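Local atomic coordinates of galectin (Xenopus laevis, PDB entry 3WUC), a protein that binds beta-galactoside sugars through a galectin-type carbohydrate-recognition beta-sandwich, here holding lactose, and may also bind laminin. Residues E23-I28 with G87-L92; G31-A36 with F54-D59; V37-D42 with E119-L124; E79-F84 with L104-E109. One frame throughout, in Å; residues are numbered along the deposited sequence.

In the fold
The chain is an all-beta galectin sandwich, and the contacts join its loops, strands and two sheets. From the N terminus, strand 20-28 opens contact 1, which closes only when strand 89-96 runs back beside it in the five-stranded sheet. Contact 2 (31-36 with 54-59) is nested within that span and pins the loops at the sugar-binding end. Contact 3 opens directly after residues 31-36 and closes at 119-124 in the other sheet, so it crosses contacts 1 and 2. Contact 4 (79-84 with 104-109) follows contact 2 in series, crosses contact 1 and is nested inside contact 3. Phe35, Phe54, Phe82 and Phe84 link contacts 2 and 4, and contacts 1 and 4 both touch the second subunit.

Contact 1 (E23-I28 with G87-L92); sequences EVRGRI and GSETML
Val24 and Leu92 exchange two backbone hydrogen bonds, and Gly26 and Thr90 do the same two residues along, setting strand 20-28 antiparallel to strand 89-96 in the five-stranded sheet of the galectin sandwich. The intervening non-hydrogen-bonded pairs, Arg25 with Met91 and Arg27 with Glu89, send their side chains to one common face. Followed outward, Glu89 begins with CB near Gly26 O. Its CG, anti to the carbonyl carbon (chi1 -46°), lies over one face of the Arg27 guanidinium, 3.4 Å from Arg27 NH2. The carboxylate then divides between two arginines: Glu89 OE2 forms a salt bridge to Arg27 NH2 at 3.2 Å, while Glu89 OE1 makes a long one to Arg25 NH2 at 3.6 Å. The Arg27 guanidinium stands steeply to the carboxylate, planes 79° apart, and its NH1 donates to Gly87 O at 2.9 Å, in the carbonyl plane. A water bonded to Arg25 NE, Thr90 O and, weakly, Glu89 OE1 bridges the strands. Alongside, Met91 CG rests on Arg25 CG at 3.7 Å, and Met91 SD lies 3.7 Å from Glu23 CD. Arg25 and Glu23 also form reciprocal salt bridges with Glu23 and Arg25 of the second subunit. Charge on this face therefore serves both the strand pair and the subunit contact, and the two nearby guanidinium groups probably help keep Glu89 ionised.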
# COMPACT_ATOMS: atom_id res chain seq x y z
N GLU B 23 3.20 -1.77 -10.29
CA GLU B 23 3.21 -2.87 -9.36
C GLU B 23 1.81 -3.53 -9.34
O GLU B 23 0.83 -2.83 -9.20
CB GLU B 23 3.50 -2.35 -7.94
CG GLU B 23 3.38 -3.43 -6.88
CD GLU B 23 3.55 -2.88 -5.45
OE1 GLU B 23 4.60 -2.15 -5.24
OE2 GLU B 23 2.55 -3.08 -4.64
N VAL B 24 1.73 -4.83 -9.55
CA VAL B 24 0.51 -5.64 -9.61
C VAL B 24 0.61 -6.72 -8.55
O VAL B 24 1.53 -7.55 -8.57
CB VAL B 24 0.35 -6.31 -11.02
CG1 VAL B 24 -0.89 -7.16 -11.10
CG2 VAL B 24 0.41 -5.27 -12.11
N ARG B 25 -0.31 -6.67 -7.61
CA ARG B 25 -0.58 -7.70 -6.64
C ARG B 25 -1.91 -8.37 -6.89
O ARG B 25 -2.90 -7.69 -7.16
CB ARG B 25 -0.59 -7.07 -5.24
CG ARG B 25 0.76 -6.62 -4.85
CD ARG B 25 0.76 -6.00 -3.42
NE ARG B 25 0.56 -7.03 -2.40
CZ ARG B 25 0.66 -6.83 -1.08
NH1 ARG B 25 1.00 -5.64 -0.63
NH2 ARG B 25 0.45 -7.84 -0.26
N GLY B 26 -1.90 -9.67 -6.80
CA GLY B 26 -3.12 -10.43 -6.99
C GLY B 26 -3.02 -11.82 -6.51
O GLY B 26 -1.95 -12.27 -6.16
N ARG B 27 -4.14 -12.55 -6.53
CA ARG B 27 -4.19 -13.92 -6.04
C ARG B 27 -4.33 -14.86 -7.27
O ARG B 27 -5.31 -14.77 -8.01
CB ARG B 27 -5.32 -14.18 -5.04
CG ARG B 27 -5.34 -15.61 -4.55
CD ARG B 27 -6.36 -15.86 -3.41
NE ARG B 27 -6.01 -15.07 -2.21
CZ ARG B 27 -5.16 -15.42 -1.23
NH1 ARG B 27 -4.53 -16.61 -1.18
NH2 ARG B 27 -4.94 -14.55 -0.25
N ILE B 28 -3.38 -15.76 -7.43
CA ILE B 28 -3.35 -16.65 -8.57
C ILE B 28 -4.50 -17.63 -8.42
O ILE B 28 -4.71 -18.14 -7.29
CB ILE B 28 -2.04 -17.40 -8.68
CG1 ILE B 28 -0.89 -16.44 -8.85
CG2 ILE B 28 -2.12 -18.38 -9.89
CD1 ILE B 28 0.43 -17.06 -8.49
N GLY B 87 -3.19 -20.41 -6.23
CA GLY B 87 -4.02 -20.12 -5.09
C GLY B 87 -3.44 -19.13 -4.09
O GLY B 87 -4.20 -18.62 -3.25
N SER B 88 -2.16 -18.77 -4.29
CA SER B 88 -1.51 -17.81 -3.42
C SER B 88 -1.43 -16.39 -4.02
O SER B 88 -1.57 -16.17 -5.25
CB SER B 88 -0.10 -18.20 -3.07
OG SER B 88 -0.08 -19.42 -2.32
N GLU B 89 -1.20 -15.44 -3.16
CA GLU B 89 -0.86 -14.10 -3.59
C GLU B 89 0.51 -14.04 -4.24
O GLU B 89 1.42 -14.86 -4.01
CB GLU B 89 -0.96 -13.07 -2.47
CG GLU B 89 -2.20 -13.10 -1.59
CD GLU B 89 -2.28 -11.88 -0.67
OE1 GLU B 89 -1.39 -10.95 -0.71
OE2 GLU B 89 -3.33 -11.82 0.00
N THR B 90 0.68 -13.07 -5.17
CA THR B 90 1.90 -12.83 -5.80
C THR B 90 2.01 -11.35 -6.14
O THR B 90 1.03 -10.62 -6.02
CB THR B 90 2.16 -13.70 -7.04
OG1 THR B 90 3.50 -13.58 -7.46
CG2 THR B 90 1.30 -13.20 -8.22
N MET B 91 3.17 -10.90 -6.43
CA MET B 91 3.44 -9.50 -6.81
C MET B 91 4.44 -9.48 -7.96
O MET B 91 5.48 -10.13 -7.89
CB MET B 91 3.99 -8.67 -5.64
CG MET B 91 4.24 -7.26 -6.01
SD MET B 91 4.61 -6.26 -4.55
CE MET B 91 6.14 -6.97 -4.06
N LEU B 92 4.13 -8.73 -9.04
CA LEU B 92 5.03 -8.50 -10.14
C LEU B 92 5.19 -7.01 -10.35
O LEU B 92 4.17 -6.30 -10.30
CB LEU B 92 4.49 -9.19 -11.44
CG LEU B 92 4.45 -10.75 -11.43
CD1 LEU B 92 3.63 -11.27 -12.61
CD2 LEU B 92 5.87 -11.22 -11.60
O HOH W 1 0.65 -9.84 -3.28

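Contact 2 (G31-A36 with F54-D59); sequences GTNRFA and FEYSVD. With GAL (beta-D-galactopyranose), chain D; GLC (alpha-D-glucopyranose), chain C.
Phe54 packs against Thr32 and Phe35 where two loops of the galectin carbohydrate-recognition domain meet beside the sugar. At this corner of the chain the Phe54 ring receives Thr32 CG2 at its CE2, 3.8 Å away, with Phe35 CD1 a little farther off. Its backbone N makes a weak bond to Asn33 O, and the N-H of Glu55 reaches the same oxygen at 3.2 Å, so one carbonyl holds two successive amides. Glu55 O in turn lies against Asn33 CB. Next comes Tyr56, whose ring carries the Arg34 side chain flat on one face. With CG between the backbone N and the carbonyl carbon (chi1 71°) and the chain extended beyond, Arg34 lays CD on the ring as a CH-pi contact and the guanidinium beside it as a cation-pi stack, planes only 22° apart; Arg34 NE comes to 3.3 Å from Tyr56 CE1. Held this way, the guanidinium offers its edge to galactose: Arg34 NH1 and Arg34 NH2 each donate to galactose O3 at 3.0 Å, with a weak further bond from NH1 to O4. Arg34 NH2 and Tyr56 OH are also both hydrogen-bonded to Met3 O, which ties the N-terminal stretch to the stack. Beyond the ring, Ser57 OG shares a hydrogen bond with glucose O2 at 2.7 Å. A type II' turn runs from Tyr56 to Asp59: Asp59 N bonds Tyr56 O at 2.9 Å, and Asp59 OD2 bridges to Arg53 NH1, itself a donor to the glucose.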
# COMPACT_ATOMS: atom_id res chain seq x y z
N GLY B 31 -5.32 -23.94 -8.49
CA GLY B 31 -5.28 -25.16 -9.31
C GLY B 31 -5.04 -24.84 -10.77
O GLY B 31 -5.05 -25.72 -11.63
N THR B 32 -4.69 -23.60 -11.08
CA THR B 32 -4.68 -23.16 -12.46
C THR B 32 -3.45 -23.63 -13.20
O THR B 32 -2.41 -23.96 -12.59
CB THR B 32 -4.71 -21.62 -12.53
OG1 THR B 32 -5.06 -21.22 -13.86
CG2 THR B 32 -3.35 -21.04 -12.17
N ASN B 33 -3.56 -23.73 -14.54
CA ASN B 33 -2.42 -24.15 -15.30
C ASN B 33 -1.36 -23.07 -15.58
O ASN B 33 -0.26 -23.33 -15.95
CB ASN B 33 -2.83 -24.91 -16.56
CG ASN B 33 -3.66 -24.10 -17.51
OD1 ASN B 33 -3.96 -22.90 -17.33
ND2 ASN B 33 -4.16 -24.81 -18.53
N ARG B 34 -1.81 -21.81 -15.55
CA ARG B 34 -0.98 -20.68 -15.96
C ARG B 34 -1.77 -19.42 -15.63
O ARG B 34 -3.02 -19.45 -15.46
CB ARG B 34 -0.63 -20.75 -17.45
CG ARG B 34 -1.79 -20.46 -18.38
CD ARG B 34 -1.30 -20.56 -19.78
NE ARG B 34 -2.34 -20.31 -20.77
CZ ARG B 34 -2.25 -19.49 -21.78
NH1 ARG B 34 -1.17 -18.76 -22.09
NH2 ARG B 34 -3.32 -19.44 -22.62
N PHE B 35 -1.02 -18.32 -15.53
CA PHE B 35 -1.63 -16.98 -15.36
C PHE B 35 -0.82 -15.97 -16.09
O PHE B 35 0.33 -16.17 -16.49
CB PHE B 35 -1.81 -16.63 -13.87
CG PHE B 35 -0.56 -16.19 -13.13
CD1 PHE B 35 0.29 -17.12 -12.61
CD2 PHE B 35 -0.29 -14.86 -13.00
CE1 PHE B 35 1.43 -16.71 -11.88
CE2 PHE B 35 0.86 -14.42 -12.35
CZ PHE B 35 1.70 -15.34 -11.81
N ALA B 36 -1.35 -14.78 -16.35
CA ALA B 36 -0.62 -13.79 -17.08
C ALA B 36 -0.95 -12.40 -16.63
O ALA B 36 -2.13 -12.13 -16.24
CB ALA B 36 -0.93 -13.86 -18.59
N PHE B 54 2.44 -23.05 -14.88
CA PHE B 54 2.57 -24.23 -13.99
C PHE B 54 2.75 -25.50 -14.88
O PHE B 54 3.72 -26.25 -14.73
CB PHE B 54 1.40 -24.33 -12.99
CG PHE B 54 1.31 -23.16 -12.10
CD1 PHE B 54 2.12 -23.08 -10.99
CD2 PHE B 54 0.43 -22.12 -12.38
CE1 PHE B 54 2.02 -21.98 -10.11
CE2 PHE B 54 0.35 -21.03 -11.52
CZ PHE B 54 1.16 -21.00 -10.38
N GLU B 55 1.80 -25.72 -15.77
CA GLU B 55 1.90 -26.72 -16.83
C GLU B 55 1.03 -26.33 -18.01
O GLU B 55 -0.17 -26.37 -17.92
CB GLU B 55 1.48 -28.09 -16.24
CG GLU B 55 2.25 -29.26 -16.81
CD GLU B 55 2.09 -30.54 -16.00
OE1 GLU B 55 1.39 -31.45 -16.50
OE2 GLU B 55 2.62 -30.62 -14.85
N TYR B 56 1.67 -25.96 -19.11
CA TYR B 56 0.97 -25.58 -20.31
C TYR B 56 1.87 -25.82 -21.47
O TYR B 56 3.03 -25.46 -21.47
CB TYR B 56 0.54 -24.11 -20.20
CG TYR B 56 -0.27 -23.59 -21.34
CD1 TYR B 56 -1.64 -23.67 -21.29
CD2 TYR B 56 0.35 -23.02 -22.44
CE1 TYR B 56 -2.37 -23.22 -22.32
CE2 TYR B 56 -0.38 -22.54 -23.51
CZ TYR B 56 -1.76 -22.63 -23.41
OH TYR B 56 -2.59 -22.21 -24.38
N SER B 57 1.33 -26.42 -22.53
CA SER B 57 2.10 -26.73 -23.70
C SER B 57 3.30 -27.58 -23.29
O SER B 57 3.14 -28.46 -22.43
CB SER B 57 2.48 -25.48 -24.51
OG SER B 57 3.28 -25.77 -25.65
N VAL B 58 4.48 -27.30 -23.81
CA VAL B 58 5.69 -28.01 -23.42
C VAL B 58 6.33 -27.51 -22.11
O VAL B 58 7.43 -27.92 -21.73
CB VAL B 58 6.77 -27.90 -24.55
CG1 VAL B 58 6.25 -28.53 -25.84
CG2 VAL B 58 7.13 -26.44 -24.81
N ASP B 59 5.68 -26.57 -21.44
CA ASP B 59 6.28 -25.83 -20.35
C ASP B 59 5.72 -26.23 -19.00
O ASP B 59 4.50 -26.34 -18.78
CB ASP B 59 5.99 -24.34 -20.55
CG ASP B 59 6.59 -23.84 -21.81
OD1 ASP B 59 7.82 -24.02 -22.04
OD2 ASP B 59 5.83 -23.24 -22.60
C1 GAL D . 0.46 -19.40 -26.78
C2 GAL D . -0.69 -19.26 -25.82
C3 GAL D . -1.02 -17.80 -25.58
C4 GAL D . 0.25 -17.06 -25.19
C5 GAL D . 1.33 -17.33 -26.26
C6 GAL D . 2.62 -16.63 -25.88
O2 GAL D . -1.83 -19.88 -26.46
O3 GAL D . -2.10 -17.66 -24.70
O4 GAL D . 0.66 -17.43 -23.85
O5 GAL D . 1.59 -18.72 -26.29
O6 GAL D . 3.68 -16.91 -26.78
C1 GLC C . 3.20 -23.36 -29.04
C2 GLC C . 3.85 -22.75 -27.79
C3 GLC C . 2.73 -22.14 -26.94
C4 GLC C . 1.80 -21.17 -27.68
C5 GLC C . 1.28 -21.84 -28.97
C6 GLC C . 0.54 -20.82 -29.84
O1 GLC C . 2.41 -24.41 -28.53
O2 GLC C . 4.51 -23.76 -27.05
O3 GLC C . 3.40 -21.39 -25.90
O4 GLC C . 0.71 -20.80 -26.81
O5 GLC C . 2.38 -22.42 -29.71
O6 GLC C . 1.17 -19.57 -30.25

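Contact 3 (V37-D42 with E119-L124); sequences VDLGTD and EVINYL
With its CG anti to the backbone N (chi1 176°), Tyr123 places its ring with one face on the backbone of Asp42, while Gly40 N lies at the ring edge. Asp42 C sits over the centre of that ring, 3.7 Å from Tyr123 CD2. Asp38, its CG anti to the carbonyl carbon (chi1 -64°), holds its carboxylate toward Tyr123 OH, and one water spans the two polar ends: it donates to Asp38 OD2 at 2.7 Å and lies 2.8 Å from Tyr123 OH, in the plane of the ring. The backbone beneath forms a classic beta bulge, Asn122 and Tyr123 both facing Gly40. Gly40 N donates to Tyr123 O at 2.9 Å, while Gly40 O accepts a bond from Tyr123 N at 2.9 Å, from above the carbonyl plane, and a weak one from Asn122 N. The other side of the strands is apolar: Ile121 CG2 touches Leu39 CB at 4.0 Å, and Leu124 CD2 meets Val37 CG1 at 4.3 Å. These side chains point between the two sheets, where Val37 and Leu39 reach Phe94 of strand 89-96 and Leu124 reaches Val22 and Val24 of strand 20-28. Asp38 OD1 is hydrogen-bonded to His49 ND1, and His49 NE2 in turn bonds galactose. Through OD1, Asp38 is thus a second-shell group that probably fixes the turn of the imidazole at the sugar site.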
# COMPACT_ATOMS: atom_id res chain seq x y z
N VAL B 37 0.06 -11.54 -16.75
CA VAL B 37 -0.12 -10.08 -16.68
C VAL B 37 0.45 -9.53 -17.97
O VAL B 37 1.55 -9.84 -18.41
CB VAL B 37 0.64 -9.43 -15.47
CG1 VAL B 37 0.37 -7.93 -15.49
CG2 VAL B 37 0.16 -10.01 -14.18
N ASP B 38 -0.39 -8.77 -18.69
CA ASP B 38 -0.09 -8.24 -20.00
C ASP B 38 -0.07 -6.73 -19.98
O ASP B 38 -0.91 -6.05 -19.33
CB ASP B 38 -1.20 -8.58 -20.99
CG ASP B 38 -1.36 -10.05 -21.25
OD1 ASP B 38 -0.35 -10.82 -21.18
OD2 ASP B 38 -2.49 -10.46 -21.57
N LEU B 39 0.87 -6.18 -20.65
CA LEU B 39 1.09 -4.74 -20.82
C LEU B 39 1.20 -4.35 -22.25
O LEU B 39 1.92 -5.01 -23.03
CB LEU B 39 2.34 -4.26 -20.02
CG LEU B 39 2.31 -4.44 -18.50
CD1 LEU B 39 2.62 -5.86 -18.01
CD2 LEU B 39 3.37 -3.47 -18.03
N GLY B 40 0.52 -3.28 -22.68
CA GLY B 40 0.67 -2.83 -24.06
C GLY B 40 -0.24 -1.69 -24.35
O GLY B 40 -0.48 -0.83 -23.51
N THR B 41 -0.63 -1.62 -25.62
CA THR B 41 -1.57 -0.57 -26.05
C THR B 41 -2.98 -1.02 -26.12
O THR B 41 -3.87 -0.14 -25.95
CB THR B 41 -1.05 0.07 -27.37
OG1 THR B 41 -1.09 -0.92 -28.38
CG2 THR B 41 0.25 0.40 -27.32
N ASP B 42 -3.28 -2.31 -26.31
CA ASP B 42 -4.58 -2.95 -26.31
C ASP B 42 -4.31 -4.43 -26.37
O ASP B 42 -3.08 -4.91 -26.39
CB ASP B 42 -5.43 -2.44 -27.56
CG ASP B 42 -4.71 -2.70 -28.94
OD1 ASP B 42 -4.35 -3.82 -29.20
OD2 ASP B 42 -4.48 -1.78 -29.70
N GLU B 119 5.88 4.49 -26.37
CA GLU B 119 6.23 5.53 -25.40
C GLU B 119 5.27 5.52 -24.21
O GLU B 119 5.61 6.06 -23.21
CB GLU B 119 6.29 6.92 -26.01
CG GLU B 119 7.63 7.11 -26.81
CD GLU B 119 8.93 6.83 -25.94
OE1 GLU B 119 9.14 7.47 -24.84
OE2 GLU B 119 9.77 5.99 -26.34
N VAL B 120 4.11 4.93 -24.36
CA VAL B 120 3.09 4.89 -23.27
C VAL B 120 2.44 3.55 -23.26
O VAL B 120 1.94 3.07 -24.29
CB VAL B 120 2.04 6.01 -23.42
CG1 VAL B 120 1.03 5.98 -22.29
CG2 VAL B 120 2.68 7.36 -23.50
N ILE B 121 2.41 2.91 -22.10
CA ILE B 121 1.59 1.73 -21.85
C ILE B 121 0.28 2.11 -21.28
O ILE B 121 0.18 2.73 -20.21
CB ILE B 121 2.31 0.71 -20.88
CG1 ILE B 121 3.58 0.22 -21.65
CG2 ILE B 121 1.37 -0.42 -20.41
CD1 ILE B 121 4.44 -0.56 -20.75
N ASN B 122 -0.74 1.89 -22.03
CA ASN B 122 -2.05 2.22 -21.58
C ASN B 122 -2.96 1.07 -21.18
O ASN B 122 -4.05 1.23 -20.57
CB ASN B 122 -2.77 3.02 -22.68
CG ASN B 122 -2.46 4.48 -22.68
OD1 ASN B 122 -2.45 5.16 -21.61
ND2 ASN B 122 -2.13 4.98 -23.84
N TYR B 123 -2.62 -0.17 -21.60
CA TYR B 123 -3.36 -1.32 -21.35
C TYR B 123 -2.60 -2.30 -20.48
O TYR B 123 -1.42 -2.55 -20.70
CB TYR B 123 -3.66 -2.05 -22.71
CG TYR B 123 -4.36 -3.38 -22.65
CD1 TYR B 123 -5.76 -3.52 -22.59
CD2 TYR B 123 -3.66 -4.57 -22.72
CE1 TYR B 123 -6.39 -4.73 -22.58
CE2 TYR B 123 -4.28 -5.80 -22.69
CZ TYR B 123 -5.64 -5.91 -22.65
OH TYR B 123 -6.24 -7.16 -22.61
N LEU B 124 -3.33 -2.74 -19.44
CA LEU B 124 -2.84 -3.78 -18.51
C LEU B 124 -3.92 -4.78 -18.21
O LEU B 124 -5.06 -4.41 -17.85
CB LEU B 124 -2.30 -3.10 -17.24
CG LEU B 124 -1.54 -3.99 -16.23
CD1 LEU B 124 -0.57 -3.12 -15.47
CD2 LEU B 124 -2.54 -4.73 -15.35
O HOH W 2 -4.74 -9.49 -22.76
O HOH W 3 -3.22 3.08 -26.26

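Contact 4 (E79-F84 with L104-E109); sequences ETAFPF and LPDGKE
A carboxylate lies against a proline ring here: Asp106 OD2 comes within 3.6 Å of Pro83 CG, and Asp106 CB packs on Pro83 CB at 3.7 Å. The charge has a partner in its own loop. Asp106 CG lies between the backbone N and the carbonyl carbon (chi1 60°), folding the carboxylate back so that OD1 accepts from Lys108 N at 3.0 Å, an Asx turn overlapping the end of the type I turn from Leu104 to Gly107. Lys108 NZ, brought round by a bend at its last torsion (chi4 79°), forms a salt bridge with Asp106 OD2 at 3.0 Å from above the carboxylate plane. The methylenes of that lysine then serve as an apolar wall, Lys108 CD touching Ala81 CB at 3.5 Å. Pro83 is the centre of an inverse gamma turn, and its ring faces the other loop; Pro83 CG also meets Pro105 CD at 3.9 Å. Deeper in, Phe84 turns its ring edge toward Leu104 CD2. Phe82 N is hydrogen-bonded to a malonate, probably from the crystallisation liquor, that lies near Asp106, and Pro83 and Asp106 pack on Asp106 and Pro83 of the second subunit. The two loops, after strand 72-79 and between strands 99-103 and 109-113, cover one end of the sandwich, with Leu104 and Phe84 reaching Ile63 of strand 62-69 and Leu92 of strand 89-96.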
# COMPACT_ATOMS: atom_id res chain seq x y z
N GLU B 79 12.01 -18.22 -19.01
CA GLU B 79 12.79 -18.07 -17.75
C GLU B 79 12.38 -19.25 -16.82
O GLU B 79 11.21 -19.56 -16.55
CB GLU B 79 12.45 -16.73 -17.09
CG GLU B 79 12.94 -16.44 -15.69
CD GLU B 79 14.46 -16.58 -15.55
OE1 GLU B 79 14.91 -17.38 -14.69
OE2 GLU B 79 15.15 -15.94 -16.38
N THR B 80 13.42 -19.86 -16.23
CA THR B 80 13.24 -21.02 -15.44
C THR B 80 12.98 -20.67 -13.97
O THR B 80 12.47 -21.50 -13.27
CB THR B 80 14.53 -21.91 -15.44
OG1 THR B 80 15.68 -21.15 -15.06
CG2 THR B 80 14.83 -22.34 -16.77
N ALA B 81 13.27 -19.46 -13.55
CA ALA B 81 12.96 -19.06 -12.14
C ALA B 81 11.43 -19.07 -11.99
O ALA B 81 10.73 -18.51 -12.90
CB ALA B 81 13.47 -17.66 -11.79
N PHE B 82 10.90 -19.69 -10.93
CA PHE B 82 9.43 -19.86 -10.85
C PHE B 82 8.86 -19.70 -9.44
O PHE B 82 8.41 -20.65 -8.82
CB PHE B 82 8.98 -21.14 -11.49
CG PHE B 82 7.51 -21.16 -11.78
CD1 PHE B 82 7.09 -20.61 -12.98
CD2 PHE B 82 6.62 -21.79 -10.99
CE1 PHE B 82 5.75 -20.64 -13.30
CE2 PHE B 82 5.26 -21.83 -11.29
CZ PHE B 82 4.82 -21.21 -12.44
N PRO B 83 8.92 -18.43 -8.95
CA PRO B 83 8.51 -18.16 -7.54
C PRO B 83 7.02 -17.92 -7.38
O PRO B 83 6.61 -16.85 -6.99
CB PRO B 83 9.29 -16.94 -7.18
CG PRO B 83 9.33 -16.16 -8.53
CD PRO B 83 9.59 -17.25 -9.54
N PHE B 84 6.21 -18.95 -7.69
CA PHE B 84 4.78 -18.84 -7.66
C PHE B 84 4.11 -20.13 -7.20
O PHE B 84 4.65 -21.20 -7.40
CB PHE B 84 4.16 -18.58 -9.11
CG PHE B 84 4.79 -17.46 -9.83
CD1 PHE B 84 4.48 -16.13 -9.48
CD2 PHE B 84 5.81 -17.65 -10.77
CE1 PHE B 84 5.11 -15.12 -10.13
CE2 PHE B 84 6.47 -16.62 -11.41
CZ PHE B 84 6.12 -15.33 -11.05
N LEU B 104 10.59 -10.09 -10.44
CA LEU B 104 9.96 -11.20 -9.88
C LEU B 104 9.94 -11.11 -8.31
O LEU B 104 10.90 -10.48 -7.77
CB LEU B 104 10.67 -12.49 -10.32
CG LEU B 104 10.83 -12.75 -11.85
CD1 LEU B 104 11.53 -14.00 -12.11
CD2 LEU B 104 9.43 -12.74 -12.47
N PRO B 105 9.00 -11.83 -7.66
CA PRO B 105 8.87 -11.63 -6.18
C PRO B 105 9.98 -12.31 -5.41
O PRO B 105 10.10 -12.00 -4.21
CB PRO B 105 7.47 -12.16 -5.81
CG PRO B 105 7.19 -13.11 -6.96
CD PRO B 105 7.86 -12.57 -8.20
N ASP B 106 10.80 -13.14 -6.05
CA ASP B 106 12.00 -13.71 -5.38
C ASP B 106 13.21 -12.79 -5.47
O ASP B 106 14.32 -13.25 -5.18
CB ASP B 106 12.31 -15.11 -5.96
CG ASP B 106 12.62 -15.08 -7.48
OD1 ASP B 106 12.72 -13.97 -8.09
OD2 ASP B 106 12.90 -16.21 -8.01
N GLY B 107 13.07 -11.53 -5.95
CA GLY B 107 14.16 -10.63 -6.13
C GLY B 107 14.95 -10.71 -7.40
O GLY B 107 15.79 -9.84 -7.62
N LYS B 108 14.64 -11.68 -8.31
CA LYS B 108 15.23 -11.72 -9.63
C LYS B 108 14.55 -10.79 -10.60
O LYS B 108 13.42 -10.40 -10.38
CB LYS B 108 15.17 -13.12 -10.17
CG LYS B 108 15.96 -14.19 -9.37
CD LYS B 108 15.65 -15.56 -9.98
CE LYS B 108 16.43 -16.70 -9.34
NZ LYS B 108 15.80 -17.08 -8.07
N GLU B 109 15.28 -10.37 -11.59
CA GLU B 109 14.74 -9.52 -12.64
C GLU B 109 14.93 -10.21 -13.98
O GLU B 109 15.88 -11.00 -14.24
CB GLU B 109 15.46 -8.23 -12.70
CG GLU B 109 15.67 -7.52 -11.43
CD GLU B 109 16.55 -6.31 -11.65
OE1 GLU B 109 17.27 -6.24 -12.69
OE2 GLU B 109 16.47 -5.41 -10.78